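Local coordinates for general secretion pathway protein H (Vibrio cholerae, PDB 4DQ9) that forms part of the pseudopilus tip complex of the type II secretion system, which recognises and binds exported proteins such as proteases and toxins, at residues 19-24 / 121-126. Sequence-based numbering, arbitrary orientation.
Sequences LLNEEA and GEVTPF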
ATOM      1  N   LEU A  19      19.299   2.743   2.234  1.00 17.40           N
ATOM      2  CA  LEU A  19      19.229   3.689   1.138  1.00 16.44           C
ATOM      3  C   LEU A  19      17.806   4.177   0.930  1.00 16.83           C
ATOM      4  O   LEU A  19      17.532   5.406   0.735  1.00 17.94           O
ATOM      5  CB  LEU A  19      19.802   3.095  -0.152  1.00 18.12           C
ATOM      6  CG  LEU A  19      20.074   4.101  -1.222  1.00 19.25           C
ATOM      7  CD1 LEU A  19      21.243   3.705  -2.213  1.00 23.84           C
ATOM      8  CD2 LEU A  19      18.779   4.194  -2.014  1.00 23.06           C
ATOM      9  N   LEU A  20      16.841   3.256   0.968  1.00 16.40           N
ATOM     10  CA  LEU A  20      15.446   3.621   0.703  1.00 16.96           C
ATOM     11  C   LEU A  20      14.943   4.471   1.878  1.00 16.25           C
ATOM     12  O   LEU A  20      14.182   5.408   1.598  1.00 18.33           O
ATOM     13  CB  LEU A  20      14.502   2.428   0.735  1.00 17.48           C
ATOM     14  CG  LEU A  20      14.092   1.603  -0.457  1.00 21.20           C
ATOM     15  CD1 LEU A  20      12.928   0.535  -0.034  1.00 20.22           C
ATOM     16  CD2 LEU A  20      13.923   2.377  -1.760  1.00 19.83           C
ATOM     17  N   ASN A  21      15.329   4.205   3.128  1.00 16.34           N
ATOM     18  CA  ASN A  21      14.938   4.968   4.315  1.00 17.15           C
ATOM     19  C   ASN A  21      15.434   6.412   4.157  1.00 18.49           C
ATOM     20  O   ASN A  21      14.687   7.383   4.283  1.00 17.46           O
ATOM     21  CB  ASN A  21      15.441   4.321   5.594  1.00 16.72           C
ATOM     22  CG  ASN A  21      15.224   5.148   6.788  1.00 20.43           C
ATOM     23  OD1 ASN A  21      14.071   5.535   7.136  1.00 28.09           O
ATOM     24  ND2 ASN A  21      16.307   5.384   7.521  1.00 22.33           N
ATOM     25  N   GLU A  22      16.694   6.534   3.766  1.00 18.06           N
ATOM     26  CA  GLU A  22      17.320   7.827   3.444  1.00 19.82           C
ATOM     27  C   GLU A  22      16.606   8.569   2.308  1.00 18.75           C
ATOM     28  O   GLU A  22      16.321   9.730   2.460  1.00 20.95           O
ATOM     29  CB  GLU A  22      18.772   7.529   3.091  1.00 20.04           C
ATOM     30  CG  GLU A  22      19.682   8.701   2.693  1.00 25.14           C
ATOM     31  CD  GLU A  22      21.120   8.241   2.486  1.00 29.11           C
ATOM     32  OE1 GLU A  22      21.413   7.072   2.143  1.00 33.27           O
ATOM     33  OE2 GLU A  22      21.985   9.092   2.559  1.00 32.46           O
ATOM     34  N   GLU A  23      16.192   7.837   1.257  1.00 18.66           N
ATOM     35  CA  GLU A  23      15.526   8.420   0.117  1.00 18.61           C
ATOM     36  C   GLU A  23      14.191   8.967   0.570  1.00 19.42           C
ATOM     37  O   GLU A  23      13.792  10.086   0.173  1.00 19.88           O
ATOM     38  CB  GLU A  23      15.356   7.460  -1.029  1.00 17.96           C
ATOM     39  CG  GLU A  23      15.052   8.152  -2.306  1.00 19.85           C
ATOM     40  CD  GLU A  23      16.190   8.901  -2.904  1.00 23.42           C
ATOM     41  OE1 GLU A  23      17.426   8.723  -2.619  1.00 25.92           O
ATOM     42  OE2 GLU A  23      15.843   9.655  -3.758  1.00 24.56           O
ATOM     43  N   ALA A  24      13.464   8.186   1.372  1.00 18.40           N
ATOM     44  CA  ALA A  24      12.120   8.579   1.851  1.00 18.75           C
ATOM     45  C   ALA A  24      12.257   9.902   2.621  1.00 19.96           C
ATOM     46  O   ALA A  24      11.485  10.857   2.419  1.00 20.80           O
ATOM     47  CB  ALA A  24      11.463   7.472   2.740  1.00 16.77           C
ATOM     48  N   GLY A 121      10.282   8.683   8.041  1.00 25.90           N
ATOM     49  CA  GLY A 121      11.375   7.902   8.620  1.00 26.54           C
ATOM     50  C   GLY A 121      11.022   6.591   9.314  1.00 23.67           C
ATOM     51  O   GLY A 121      11.896   5.804   9.672  1.00 24.53           O
ATOM     52  N   GLU A 122       9.723   6.294   9.434  1.00 23.16           N
ATOM     53  CA  GLU A 122       9.207   5.072  10.030  1.00 22.30           C
ATOM     54  C   GLU A 122       9.310   3.909   9.062  1.00 21.16           C
ATOM     55  O   GLU A 122       9.158   4.077   7.830  1.00 20.86           O
ATOM     56  CB  GLU A 122       7.757   5.191  10.463  1.00 23.76           C
ATOM     57  CG  GLU A 122       7.539   6.333  11.494  1.00 28.93           C
ATOM     58  CD  GLU A 122       6.633   6.040  12.682  1.00 37.23           C
ATOM     59  OE1 GLU A 122       5.627   5.265  12.510  1.00 35.55           O
ATOM     60  OE2 GLU A 122       6.937   6.609  13.800  1.00 37.48           O
ATOM     61  N   VAL A 123       9.587   2.745   9.642  1.00 19.88           N
ATOM     62  CA  VAL A 123       9.721   1.556   8.814  1.00 18.76           C
ATOM     63  C   VAL A 123       8.904   0.501   9.543  1.00 18.89           C
ATOM     64  O   VAL A 123       8.991   0.356  10.771  1.00 20.52           O
ATOM     65  CB  VAL A 123      11.227   1.111   8.612  1.00 19.36           C
ATOM     66  CG1 VAL A 123      11.340  -0.244   7.928  1.00 19.05           C
ATOM     67  CG2 VAL A 123      12.112   2.200   7.910  1.00 20.15           C
ATOM     68  N   THR A 124       8.209  -0.287   8.751  1.00 17.74           N
ATOM     69  CA  THR A 124       7.470  -1.431   9.303  1.00 14.59           C
ATOM     70  C   THR A 124       8.375  -2.365  10.143  1.00 17.00           C
ATOM     71  O   THR A 124       9.450  -2.737   9.659  1.00 18.37           O
ATOM     72  CB  THR A 124       6.876  -2.274   8.187  1.00 15.50           C
ATOM     73  OG1 THR A 124       6.086  -1.444   7.315  1.00 16.60           O
ATOM     74  CG2 THR A 124       6.203  -3.540   8.667  1.00 16.23           C
ATOM     75  N   PRO A 125       7.959  -2.712  11.414  1.00 18.17           N
ATOM     76  CA  PRO A 125       8.837  -3.591  12.200  1.00 17.90           C
ATOM     77  C   PRO A 125       8.901  -4.946  11.591  1.00 17.16           C
ATOM     78  O   PRO A 125       7.875  -5.507  11.286  1.00 16.87           O
ATOM     79  CB  PRO A 125       8.247  -3.533  13.563  1.00 20.00           C
ATOM     80  CG  PRO A 125       7.406  -2.255  13.598  1.00 20.67           C
ATOM     81  CD  PRO A 125       6.897  -2.090  12.243  1.00 18.91           C
ATOM     82  N   PHE A 126      10.100  -5.479  11.414  1.00 15.78           N
ATOM     83  CA  PHE A 126      10.206  -6.800  10.788  1.00 17.74           C
ATOM     84  C   PHE A 126      11.593  -7.377  11.072  1.00 16.81           C
ATOM     85  O   PHE A 126      12.522  -6.632  11.461  1.00 16.37           O
ATOM     86  CB  PHE A 126       9.997  -6.708   9.234  1.00 17.09           C
ATOM     87  CG  PHE A 126      11.220  -6.140   8.528  1.00 15.89           C
ATOM     88  CD1 PHE A 126      11.557  -4.737   8.475  1.00 14.60           C
ATOM     89  CD2 PHE A 126      12.203  -7.022   7.971  1.00 17.40           C
ATOM     90  CE1 PHE A 126      12.719  -4.263   7.927  1.00 14.77           C
ATOM     91  CE2 PHE A 126      13.357  -6.537   7.426  1.00 17.93           C
ATOM     92  CZ  PHE A 126      13.682  -5.152   7.363  1.00 17.67           C
TER
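Gly121 and Val123, on the loop between strands 115-117 and 126-132, receive the side chain of Asn21, which reaches across from helix 2-27. At Gly121 the backbone does the touching: the terminal amide group of Asn21 meets its carbonyl, with the modelled OD1 3.4 Å from Gly121 O. The amide was probably built with its oxygen and nitrogen exchanged; reversed, its NH2 would approach Gly121 O and could donate to it. Gly121 has a positive phi of 90°, a backbone shape that glycine adopts readily because it has no CB to press on the preceding carbonyl oxygen. Glu122 follows with its side chain directed away from the helix, as fits a carboxylate beside a buried interface. The Val123 side chain points toward the helix. Its CG1 lies anti to the backbone N (chi1 171°), placing the CG2 branch beside that nitrogen, and this methyl packs on the Asn21 amide, 3.9 Å from the atom modelled as OD1. A compact branched residue suits this spot, since Val123 also packs on Ala145 of strand 141-145 while its backbone hydrogen-bonds with Glu147. Beyond it, Thr124 OG1 bonds to Phe116 N in strand 115-117 and to Ala49 O of the second subunit. Asn21 also touches Val117 of strand 115-117. The contact therefore joins the long N-terminal helix of the pseudopilin to the connection between its two antiparallel sheets. It is small, burying 104 Å² over both sides, and the loop offers the amide a backbone acceptor and a methyl. Two oxygens as close as those modelled would probably repel, whereas an NH2 in the same place could donate to Gly121 O, so the reversed amide makes better chemical sense.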